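Local atomic coordinates of phosphatidylserine synthase (Haemophilus influenzae, PDB entry 3HSI), a protein that belongs to the phospholipase D superfamily and combines, in a single chain, two large mixed beta sheets flanked by helices. Residues C[43-48]-C[146-151]; C[51-56]-C[83-88]; C[87-92]-C[125-130]; C[151-156]-C[175-180]. All blocks are in the same frame, centred on the assembly; numbering follows the deposited sequence.

Interaction 1. Residues C[43-48]-C[146-151]; sequences IELIRN and FVFDDT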
# COMPACT_ATOMS: atom_id res chain seq x y z
N ILE C 43 -22.87 5.78 -28.93
CA ILE C 43 -22.99 6.54 -30.16
C ILE C 43 -24.28 7.38 -30.27
O ILE C 43 -24.22 8.57 -30.57
CB ILE C 43 -22.81 5.64 -31.38
CG1 ILE C 43 -21.39 5.07 -31.38
CG2 ILE C 43 -23.11 6.44 -32.68
CD1 ILE C 43 -21.09 4.08 -32.52
N GLU C 44 -25.41 6.76 -29.98
CA GLU C 44 -26.71 7.42 -30.06
C GLU C 44 -26.83 8.60 -29.05
O GLU C 44 -27.39 9.69 -29.35
CB GLU C 44 -27.78 6.38 -29.75
CG GLU C 44 -29.16 6.75 -30.15
CD GLU C 44 -30.14 5.60 -30.00
OE1 GLU C 44 -29.71 4.46 -29.73
OE2 GLU C 44 -31.36 5.85 -30.15
N LEU C 45 -26.28 8.36 -27.87
CA LEU C 45 -26.29 9.36 -26.81
C LEU C 45 -25.37 10.56 -27.13
O LEU C 45 -25.75 11.72 -26.86
CB LEU C 45 -25.92 8.73 -25.45
CG LEU C 45 -27.07 7.91 -24.86
CD1 LEU C 45 -26.61 7.27 -23.57
CD2 LEU C 45 -28.37 8.75 -24.68
N ILE C 46 -24.21 10.28 -27.73
CA ILE C 46 -23.28 11.35 -28.13
C ILE C 46 -23.93 12.21 -29.22
O ILE C 46 -23.93 13.44 -29.11
CB ILE C 46 -21.92 10.80 -28.61
CG1 ILE C 46 -21.10 10.24 -27.42
CG2 ILE C 46 -21.10 11.89 -29.33
CD1 ILE C 46 -19.92 9.37 -27.85
N ARG C 47 -24.53 11.56 -30.23
CA ARG C 47 -25.15 12.28 -31.36
C ARG C 47 -26.29 13.16 -30.96
O ARG C 47 -26.58 14.14 -31.63
CB ARG C 47 -25.65 11.32 -32.44
CG ARG C 47 -24.54 10.62 -33.19
CD ARG C 47 -25.01 9.51 -34.10
NE ARG C 47 -23.87 9.05 -34.89
CZ ARG C 47 -23.89 8.03 -35.75
NH1 ARG C 47 -25.00 7.33 -35.94
NH2 ARG C 47 -22.80 7.71 -36.42
N ASN C 48 -26.97 12.81 -29.88
CA ASN C 48 -28.13 13.59 -29.47
C ASN C 48 -27.87 14.63 -28.40
O ASN C 48 -28.75 15.45 -28.14
CB ASN C 48 -29.28 12.67 -29.12
CG ASN C 48 -29.80 11.97 -30.33
OD1 ASN C 48 -30.42 12.60 -31.20
ND2 ASN C 48 -29.48 10.69 -30.46
N PHE C 146 -21.06 7.78 -17.46
CA PHE C 146 -21.08 8.69 -18.57
C PHE C 146 -22.37 9.47 -18.42
O PHE C 146 -23.43 8.91 -18.20
CB PHE C 146 -21.17 7.95 -19.91
CG PHE C 146 -20.09 6.94 -20.15
CD1 PHE C 146 -18.93 6.92 -19.39
CD2 PHE C 146 -20.24 6.02 -21.17
CE1 PHE C 146 -17.93 5.97 -19.64
CE2 PHE C 146 -19.25 5.08 -21.44
CZ PHE C 146 -18.07 5.07 -20.67
N VAL C 147 -22.29 10.79 -18.54
CA VAL C 147 -23.48 11.59 -18.47
C VAL C 147 -23.60 12.32 -19.79
O VAL C 147 -22.67 13.01 -20.20
CB VAL C 147 -23.42 12.59 -17.29
CG1 VAL C 147 -24.65 13.54 -17.30
CG2 VAL C 147 -23.26 11.84 -15.95
N PHE C 148 -24.74 12.15 -20.45
CA PHE C 148 -25.06 12.87 -21.68
C PHE C 148 -26.29 13.65 -21.36
O PHE C 148 -27.37 13.07 -21.19
CB PHE C 148 -25.33 11.91 -22.84
CG PHE C 148 -24.25 10.88 -23.05
CD1 PHE C 148 -24.29 9.66 -22.38
CD2 PHE C 148 -23.19 11.12 -23.91
CE1 PHE C 148 -23.32 8.72 -22.57
CE2 PHE C 148 -22.20 10.17 -24.12
CZ PHE C 148 -22.25 8.98 -23.44
N ASP C 149 -26.15 14.97 -21.28
CA ASP C 149 -27.24 15.82 -20.86
C ASP C 149 -27.80 15.29 -19.55
O ASP C 149 -27.07 15.33 -18.55
CB ASP C 149 -28.28 15.99 -21.98
CG ASP C 149 -27.71 16.78 -23.16
OD1 ASP C 149 -26.53 17.18 -23.07
OD2 ASP C 149 -28.43 16.98 -24.16
N ASP C 150 -29.04 14.78 -19.56
CA ASP C 150 -29.73 14.26 -18.38
C ASP C 150 -29.79 12.70 -18.33
O ASP C 150 -30.59 12.13 -17.57
CB ASP C 150 -31.15 14.81 -18.30
CG ASP C 150 -31.21 16.30 -17.93
OD1 ASP C 150 -30.26 16.83 -17.28
OD2 ASP C 150 -32.23 16.94 -18.28
N THR C 151 -28.95 12.02 -19.11
CA THR C 151 -28.92 10.56 -19.14
C THR C 151 -27.60 9.98 -18.57
O THR C 151 -26.51 10.39 -19.00
CB THR C 151 -29.23 10.05 -20.57
OG1 THR C 151 -30.49 10.60 -20.96
CG2 THR C 151 -29.35 8.55 -20.64
O HOH W 1 -29.99 14.74 -25.05
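L45 of helix 35-48 lies over one face of the F148 ring, at the end of strand 146-148. Its CB stands 3.7 Å from the F148 ring centroid and 15° off the ring normal, a CH-pi contact displaced toward the rim on the CG and CD1 side. The two side chains cross at about a right angle. With L45 CG set beside its own backbone N (chi1 -75°), the two methyls of the forked end part: CD1 comes within 3.5 Å of F148 CD1, while CD2 turns to the methyl of T151, 4.2 Å from its CG2. I46 approaches the ring obliquely from the next helical position, its CG1 3.5 Å from F148 CE2, so the helix meets the ring at two places. F148 and T151 close a type II' turn, the tight two-residue link of a beta hairpin, through F148 N to T151 O at 2.9 Å and T151 N to F148 O at 2.8 Å; D149 takes the positive phi (52°) that this turn requires. Beyond the apolar patch, a water bridges N48 and the turn, donating to D149 OD2 at 2.9 Å and, weakly, to N48 O. The D149 carboxylate also accepts the backbone N of K50 at OD2 and of K51 at OD1, which hold the turn against the chain between helix 35-48 and strand 52-56. The N48 amide folds back instead, ND2 giving a bent bond of 2.6 Å to E44 O. Further out, I46 packs on I69 and V76 of helix 64-79, and F148 rests on I53 of strand 52-56.

Interaction 2. Residues C[51-56]-C[83-88]; sequences KRIYVT and LDVKVL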
# COMPACT_ATOMS: atom_id res chain seq x y z
N LYS C 51 -26.15 19.68 -24.36
CA LYS C 51 -25.57 20.51 -23.30
C LYS C 51 -24.23 20.02 -22.79
O LYS C 51 -23.29 20.79 -22.67
CB LYS C 51 -26.58 20.62 -22.14
CG LYS C 51 -27.86 21.40 -22.56
CD LYS C 51 -29.10 20.89 -21.85
CE LYS C 51 -30.25 21.91 -21.99
NZ LYS C 51 -31.24 21.81 -20.85
N ARG C 52 -24.11 18.73 -22.50
CA ARG C 52 -22.88 18.23 -21.87
C ARG C 52 -22.64 16.75 -22.10
O ARG C 52 -23.61 15.98 -22.34
CB ARG C 52 -22.92 18.47 -20.36
CG ARG C 52 -23.97 17.59 -19.65
CD ARG C 52 -24.32 18.13 -18.28
NE ARG C 52 -25.45 17.39 -17.74
CZ ARG C 52 -26.01 17.60 -16.56
NH1 ARG C 52 -25.55 18.55 -15.74
NH2 ARG C 52 -27.04 16.85 -16.20
N ILE C 53 -21.36 16.38 -22.01
CA ILE C 53 -20.91 15.01 -22.07
C ILE C 53 -19.76 14.87 -21.09
O ILE C 53 -18.68 15.43 -21.30
CB ILE C 53 -20.44 14.59 -23.49
CG1 ILE C 53 -21.63 14.59 -24.48
CG2 ILE C 53 -19.76 13.21 -23.44
CD1 ILE C 53 -21.24 14.48 -25.97
N TYR C 54 -20.03 14.15 -20.00
CA TYR C 54 -19.03 13.79 -19.00
C TYR C 54 -18.83 12.29 -19.02
O TYR C 54 -19.80 11.51 -19.08
CB TYR C 54 -19.47 14.23 -17.58
CG TYR C 54 -19.34 15.74 -17.32
CD1 TYR C 54 -18.43 16.23 -16.35
CD2 TYR C 54 -20.10 16.67 -18.03
CE1 TYR C 54 -18.31 17.60 -16.10
CE2 TYR C 54 -19.98 18.04 -17.80
CZ TYR C 54 -19.09 18.50 -16.83
OH TYR C 54 -18.98 19.85 -16.59
N VAL C 55 -17.57 11.90 -18.94
CA VAL C 55 -17.13 10.52 -18.96
C VAL C 55 -16.01 10.41 -17.92
O VAL C 55 -15.10 11.24 -17.92
CB VAL C 55 -16.56 10.16 -20.35
CG1 VAL C 55 -15.80 8.84 -20.31
CG2 VAL C 55 -17.67 10.09 -21.40
N THR C 56 -16.14 9.44 -17.00
CA THR C 56 -15.04 9.00 -16.14
C THR C 56 -14.88 7.53 -16.52
O THR C 56 -15.84 6.80 -16.51
CB THR C 56 -15.33 9.06 -14.58
OG1 THR C 56 -16.55 8.35 -14.29
CG2 THR C 56 -15.45 10.46 -14.08
N LEU C 83 -20.98 22.97 -26.31
CA LEU C 83 -21.11 21.70 -25.63
C LEU C 83 -20.01 21.56 -24.56
O LEU C 83 -18.82 21.70 -24.84
CB LEU C 83 -21.05 20.55 -26.63
CG LEU C 83 -21.48 19.14 -26.17
CD1 LEU C 83 -22.99 19.01 -25.99
CD2 LEU C 83 -21.00 18.15 -27.21
N ASP C 84 -20.42 21.32 -23.33
CA ASP C 84 -19.47 21.13 -22.24
C ASP C 84 -19.04 19.65 -22.26
O ASP C 84 -19.80 18.80 -21.83
CB ASP C 84 -20.17 21.52 -20.93
CG ASP C 84 -19.30 21.33 -19.70
OD1 ASP C 84 -18.05 21.21 -19.83
OD2 ASP C 84 -19.89 21.29 -18.59
N VAL C 85 -17.86 19.35 -22.82
CA VAL C 85 -17.34 17.96 -22.88
C VAL C 85 -16.13 17.79 -21.94
O VAL C 85 -15.14 18.49 -22.10
CB VAL C 85 -16.91 17.50 -24.32
CG1 VAL C 85 -16.50 16.01 -24.32
CG2 VAL C 85 -17.99 17.72 -25.30
N LYS C 86 -16.21 16.83 -21.01
CA LYS C 86 -15.09 16.54 -20.10
C LYS C 86 -14.93 15.05 -20.02
O LYS C 86 -15.89 14.34 -19.77
CB LYS C 86 -15.30 17.13 -18.70
CG LYS C 86 -15.54 18.64 -18.75
CD LYS C 86 -14.67 19.42 -17.79
CE LYS C 86 -14.78 20.92 -18.04
NZ LYS C 86 -16.16 21.41 -17.72
N VAL C 87 -13.72 14.57 -20.31
CA VAL C 87 -13.43 13.13 -20.23
C VAL C 87 -12.32 12.97 -19.20
O VAL C 87 -11.20 13.50 -19.39
CB VAL C 87 -13.02 12.53 -21.63
CG1 VAL C 87 -12.69 11.05 -21.53
CG2 VAL C 87 -14.17 12.77 -22.68
N LEU C 88 -12.63 12.27 -18.11
CA LEU C 88 -11.61 12.02 -17.07
C LEU C 88 -11.15 10.56 -17.13
O LEU C 88 -11.97 9.65 -17.07
CB LEU C 88 -12.13 12.38 -15.67
CG LEU C 88 -12.27 13.85 -15.25
CD1 LEU C 88 -13.26 14.61 -16.16
CD2 LEU C 88 -12.68 14.00 -13.77
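Y54 on strand 52-56 and K86 on strand 84-90 project side by side from the same face of the sheet. From Y54 CB, which skirts K86 O, the ring runs beneath the lysine: Y54 CD1 lies 4.0 Å from K86 CB, Y54 CE1 is equally near K86 CG, and K86 CB sits over the ring face toward its rim as a CH-pi contact. On the other flank Y54 CE2 approaches D84 OD2 at 3.3 Å. At the tip, OH donates to D84 OD2 at 2.6 Å, meeting it on the syn side but 26° out of the carboxylate plane, with ring and carboxylate 86° apart. K86, bent at chi2 and chi4, brings NZ to D84 OD1 in a 2.8 Å salt bridge on the syn lone pair, and makes a weak bond to Y54 OH. N192 of helix 181-195 also bonds that hydroxyl. Five backbone bonds, from D84 N to K51 O through L88 N to V55 O, join the parallel strands of a beta-alpha-beta unit completed by helix 64-79; I53, V55, V85 and V87 line the opposite face. With one oxygen taken by a tyrosine hydroxyl and the other by an ammonium group, D84 is probably stabilised as the carboxylate.

Interaction 3. Residues C[87-92]-C[125-130]; sequences VLIDWH and NMFFGV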
# COMPACT_ATOMS: atom_id res chain seq x y z
N VAL C 87 -13.72 14.57 -20.31
CA VAL C 87 -13.43 13.13 -20.23
C VAL C 87 -12.32 12.97 -19.20
O VAL C 87 -11.20 13.50 -19.39
CB VAL C 87 -13.02 12.53 -21.63
CG1 VAL C 87 -12.69 11.05 -21.53
CG2 VAL C 87 -14.17 12.77 -22.68
N LEU C 88 -12.63 12.27 -18.11
CA LEU C 88 -11.61 12.02 -17.07
C LEU C 88 -11.15 10.56 -17.13
O LEU C 88 -11.97 9.65 -17.07
CB LEU C 88 -12.13 12.38 -15.67
CG LEU C 88 -12.27 13.85 -15.25
CD1 LEU C 88 -13.26 14.61 -16.16
CD2 LEU C 88 -12.68 14.00 -13.77
N ILE C 89 -9.85 10.34 -17.30
CA ILE C 89 -9.30 8.98 -17.30
C ILE C 89 -8.14 8.96 -16.33
O ILE C 89 -7.65 10.00 -15.90
CB ILE C 89 -8.87 8.45 -18.73
CG1 ILE C 89 -7.86 9.40 -19.46
CG2 ILE C 89 -10.08 8.08 -19.57
CD1 ILE C 89 -8.48 10.53 -20.32
N ASP C 90 -7.69 7.76 -15.98
CA ASP C 90 -6.60 7.64 -15.04
C ASP C 90 -5.35 8.28 -15.68
O ASP C 90 -5.05 8.05 -16.86
CB ASP C 90 -6.37 6.18 -14.68
CG ASP C 90 -5.31 6.03 -13.62
OD1 ASP C 90 -5.69 6.14 -12.43
OD2 ASP C 90 -4.11 5.87 -13.99
N TRP C 91 -4.67 9.11 -14.90
CA TRP C 91 -3.46 9.80 -15.31
C TRP C 91 -2.30 8.85 -15.69
O TRP C 91 -1.74 9.02 -16.76
CB TRP C 91 -3.05 10.72 -14.19
CG TRP C 91 -1.66 11.24 -14.24
CD1 TRP C 91 -0.55 10.73 -13.59
CD2 TRP C 91 -1.21 12.41 -14.93
NE1 TRP C 91 0.55 11.51 -13.85
CE2 TRP C 91 0.18 12.55 -14.66
CE3 TRP C 91 -1.84 13.37 -15.74
CZ2 TRP C 91 0.95 13.60 -15.19
CZ3 TRP C 91 -1.07 14.43 -16.27
CH2 TRP C 91 0.32 14.52 -15.99
N HIS C 92 -1.97 7.87 -14.84
CA HIS C 92 -0.86 6.94 -15.13
C HIS C 92 -1.17 6.01 -16.32
O HIS C 92 -0.35 5.80 -17.22
CB HIS C 92 -0.55 6.06 -13.91
CG HIS C 92 -0.24 6.82 -12.67
ND1 HIS C 92 0.96 7.47 -12.47
CD2 HIS C 92 -0.97 7.02 -11.54
CE1 HIS C 92 0.96 8.04 -11.28
NE2 HIS C 92 -0.20 7.79 -10.70
N ASN C 125 -9.75 22.07 -23.99
CA ASN C 125 -9.27 20.80 -23.43
C ASN C 125 -10.49 19.94 -23.14
O ASN C 125 -11.47 20.43 -22.58
CB ASN C 125 -8.53 21.05 -22.11
CG ASN C 125 -7.28 21.90 -22.28
OD1 ASN C 125 -6.48 21.68 -23.18
ND2 ASN C 125 -7.08 22.84 -21.38
N MSE C 126 -10.42 18.66 -23.52
CA MSE C 126 -11.50 17.70 -23.29
C MSE C 126 -11.07 16.46 -22.50
O MSE C 126 -11.89 15.86 -21.81
CB MSE C 126 -12.13 17.28 -24.62
CG MSE C 126 -12.74 18.46 -25.37
SE MSE C 126 -13.91 17.97 -26.83
CE MSE C 126 -14.95 19.58 -26.78
N PHE C 127 -9.79 16.11 -22.60
CA PHE C 127 -9.24 14.95 -21.91
C PHE C 127 -8.39 15.34 -20.72
O PHE C 127 -7.39 16.05 -20.85
CB PHE C 127 -8.38 14.10 -22.85
CG PHE C 127 -9.18 13.29 -23.81
CD1 PHE C 127 -9.66 12.04 -23.44
CD2 PHE C 127 -9.47 13.78 -25.07
CE1 PHE C 127 -10.42 11.30 -24.31
CE2 PHE C 127 -10.22 13.03 -25.95
CZ PHE C 127 -10.71 11.79 -25.56
N PHE C 128 -8.80 14.85 -19.55
CA PHE C 128 -8.13 15.16 -18.31
C PHE C 128 -7.67 13.89 -17.60
O PHE C 128 -8.42 12.94 -17.50
CB PHE C 128 -9.07 15.97 -17.42
CG PHE C 128 -9.56 17.25 -18.06
CD1 PHE C 128 -8.85 18.44 -17.90
CD2 PHE C 128 -10.72 17.25 -18.86
CE1 PHE C 128 -9.30 19.60 -18.51
CE2 PHE C 128 -11.16 18.43 -19.47
CZ PHE C 128 -10.46 19.59 -19.28
N GLY C 129 -6.44 13.92 -17.09
CA GLY C 129 -5.85 12.78 -16.38
C GLY C 129 -5.96 12.97 -14.87
O GLY C 129 -5.52 13.99 -14.32
N VAL C 130 -6.58 12.00 -14.20
CA VAL C 130 -6.79 12.08 -12.75
C VAL C 130 -5.82 11.11 -12.07
O VAL C 130 -5.89 9.92 -12.29
CB VAL C 130 -8.23 11.66 -12.39
CG1 VAL C 130 -8.43 11.63 -10.88
CG2 VAL C 130 -9.26 12.55 -13.08
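F127 and V87 lie side by side on one face of the sheet, pointing the same way, with V87 CG1 3.6 Å from F127 CE1. I89, two residues further along that face, meets the same ring differently: its CD1 comes at the edge, in the ring plane, 3.7 Å from F127 CD1. The chi1 torsion of I89 (55°) contributes, setting CG1 between the backbone N and the carbonyl carbon. On the reverse face L88 and V130 are skewed against each other, their methyls L88 CD2 and V130 CG2 3.8 Å apart. W91 lies against G129, its CB 3.7 Å from G129 C and its ring oblique to G129 O, and the indole is fixed at NE1 by T212. Four backbone bonds, V87 N to M126 O through V130 N to I89 O, zip the strands together. A fifth, W91 N to V130 O at 3.0 Å, arrives 64° above the carbonyl plane, not on a lone pair. Y111 of helix 107-118 stacks on F127, and W60 meets it edge-to-face. Strand 84-90, helix 107-118 and strand 127-130 run in sequence with their strands parallel, segments 87-90 and 127-130 being inclined by 36°, the beta-alpha-beta arrangement of an alpha/beta sheet.

Interaction 4. Residues C[151-156]-C[175-180]; sequences TVLYSG and YQKITH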
# COMPACT_ATOMS: atom_id res chain seq x y z
N THR C 151 -28.95 12.02 -19.11
CA THR C 151 -28.92 10.56 -19.14
C THR C 151 -27.60 9.98 -18.57
O THR C 151 -26.51 10.39 -19.00
CB THR C 151 -29.23 10.05 -20.57
OG1 THR C 151 -30.49 10.60 -20.96
CG2 THR C 151 -29.35 8.55 -20.64
N VAL C 152 -27.71 9.07 -17.61
CA VAL C 152 -26.55 8.34 -17.11
C VAL C 152 -26.42 6.98 -17.80
O VAL C 152 -27.36 6.19 -17.83
CB VAL C 152 -26.57 8.17 -15.59
CG1 VAL C 152 -25.39 7.34 -15.14
CG2 VAL C 152 -26.50 9.53 -14.90
N LEU C 153 -25.23 6.71 -18.37
CA LEU C 153 -24.90 5.37 -18.84
C LEU C 153 -23.81 4.85 -17.91
O LEU C 153 -22.70 5.36 -17.91
CB LEU C 153 -24.45 5.41 -20.31
CG LEU C 153 -24.26 4.08 -21.05
CD1 LEU C 153 -25.55 3.22 -21.04
CD2 LEU C 153 -23.80 4.30 -22.51
N TYR C 154 -24.15 3.86 -17.10
CA TYR C 154 -23.24 3.37 -16.08
C TYR C 154 -22.73 1.98 -16.45
O TYR C 154 -23.51 1.10 -16.80
CB TYR C 154 -23.92 3.36 -14.71
CG TYR C 154 -22.95 3.17 -13.56
CD1 TYR C 154 -22.42 4.27 -12.87
CD2 TYR C 154 -22.54 1.87 -13.16
CE1 TYR C 154 -21.51 4.08 -11.82
CE2 TYR C 154 -21.64 1.69 -12.13
CZ TYR C 154 -21.13 2.80 -11.46
OH TYR C 154 -20.22 2.60 -10.44
N SER C 155 -21.41 1.79 -16.35
CA SER C 155 -20.80 0.52 -16.69
C SER C 155 -19.37 0.43 -16.18
O SER C 155 -18.67 1.45 -16.07
CB SER C 155 -20.75 0.32 -18.21
OG SER C 155 -20.19 -0.94 -18.49
N GLY C 156 -18.93 -0.79 -15.92
CA GLY C 156 -17.52 -1.00 -15.53
C GLY C 156 -16.56 -0.89 -16.72
O GLY C 156 -15.35 -0.91 -16.54
N TYR C 175 -24.31 -2.97 -18.23
CA TYR C 175 -24.54 -1.61 -18.72
C TYR C 175 -25.93 -1.18 -18.33
O TYR C 175 -26.91 -1.86 -18.65
CB TYR C 175 -24.40 -1.55 -20.27
CG TYR C 175 -23.38 -2.54 -20.80
CD1 TYR C 175 -22.04 -2.18 -20.94
CD2 TYR C 175 -23.74 -3.84 -21.10
CE1 TYR C 175 -21.10 -3.08 -21.42
CE2 TYR C 175 -22.80 -4.77 -21.56
CZ TYR C 175 -21.49 -4.39 -21.71
OH TYR C 175 -20.58 -5.33 -22.14
N GLN C 176 -26.02 -0.05 -17.63
CA GLN C 176 -27.32 0.48 -17.25
C GLN C 176 -27.49 1.91 -17.73
O GLN C 176 -26.65 2.77 -17.50
CB GLN C 176 -27.54 0.41 -15.76
CG GLN C 176 -27.64 -0.99 -15.26
CD GLN C 176 -26.28 -1.59 -15.03
OE1 GLN C 176 -25.31 -0.87 -14.77
NE2 GLN C 176 -26.18 -2.91 -15.12
N LYS C 177 -28.61 2.13 -18.40
CA LYS C 177 -28.98 3.46 -18.86
C LYS C 177 -30.10 4.02 -17.96
O LYS C 177 -31.15 3.40 -17.80
CB LYS C 177 -29.43 3.41 -20.33
CG LYS C 177 -29.22 4.74 -21.02
CD LYS C 177 -30.36 5.12 -21.91
CE LYS C 177 -30.60 4.13 -22.97
NZ LYS C 177 -31.46 4.79 -23.99
N ILE C 178 -29.82 5.16 -17.32
CA ILE C 178 -30.78 5.82 -16.46
C ILE C 178 -31.00 7.26 -16.91
O ILE C 178 -30.09 8.11 -16.86
CB ILE C 178 -30.38 5.79 -14.96
CG1 ILE C 178 -30.19 4.37 -14.48
CG2 ILE C 178 -31.46 6.45 -14.11
CD1 ILE C 178 -29.07 4.23 -13.43
N THR C 179 -32.21 7.51 -17.36
CA THR C 179 -32.66 8.83 -17.74
C THR C 179 -33.27 9.53 -16.52
O THR C 179 -34.41 9.28 -16.14
CB THR C 179 -33.71 8.70 -18.85
OG1 THR C 179 -33.11 8.04 -19.99
CG2 THR C 179 -34.17 10.07 -19.27
N HIS C 180 -32.48 10.39 -15.87
CA HIS C 180 -32.89 11.03 -14.63
C HIS C 180 -32.06 12.29 -14.40
O HIS C 180 -30.88 12.23 -13.99
CB HIS C 180 -32.71 10.07 -13.45
CG HIS C 180 -33.46 10.47 -12.22
ND1 HIS C 180 -33.48 11.77 -11.75
CD2 HIS C 180 -34.22 9.75 -11.37
CE1 HIS C 180 -34.24 11.83 -10.67
NE2 HIS C 180 -34.70 10.61 -10.41
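T151 opens strand 151-155 with its methyl CG2 against the aliphatic part of K177, 3.8 Å from CD, and its OG1 beside the hydroxyl of T179 at van der Waals range. V152 and I178 form a hydrogen-bonded antiparallel pair, V152 N to I178 O and I178 N to V152 O both measuring 2.7 Å. L153 returns to the face of T151; its CG, anti to the backbone N (chi1 -171°), lets CD1 lean toward strand 171-179, to K177 CB at 3.9 Å. Y154 repeats the paired bonding with Q176, Y154 N to Q176 O at 2.8 Å and Q176 N to Y154 O at 2.9 Å. The bent Q176 chain leaves OE1 at the edge of the Y154 ring, near its plane, while the phenol reaches on to bond N393 through OH. S155 then sets OG 3.3 Å from Y175 CD1, although that OG bonds R174 O and A157 N, and the Y175 hydroxyl bonds D173 N. Strand 151-155 is flanked by strands 146-148 and 171-179, the latter followed in the sheet by strand 29-31. Helix 35-48 packs on the face of L153, S155 and Y175, where F38 stacks on the Y175 ring, whereas Y154 and Q176 press from the opposite face on L377 of strand 374-378, a strand of the chain's other large sheet.

In the fold
All four contacts involve one mixed sheet; interaction 1 packs helix 35-48 on it. Interactions 2 and 3 share V87 and L88 on strand 84-90, their centres about 11 Å apart, and build its parallel part, 52-56, 84-90 and 127-130. Strand 146-148 of interaction 1 runs antiparallel beside 52-56, the centres of interactions 1 and 2 being about 9 Å apart, and its hairpin partner 151-155 carries the sheet into interaction 4, which shares T151. Interactions 3 and 4 lie farthest apart, centres about 20 Å. Along the chain, interactions 2 and 3 are nested inside the loop closed by 43-48 with 146-151, and interaction 4 follows. The sheet thus runs from parallel strands into the antiparallel hairpin containing part of the phospholipase D motif.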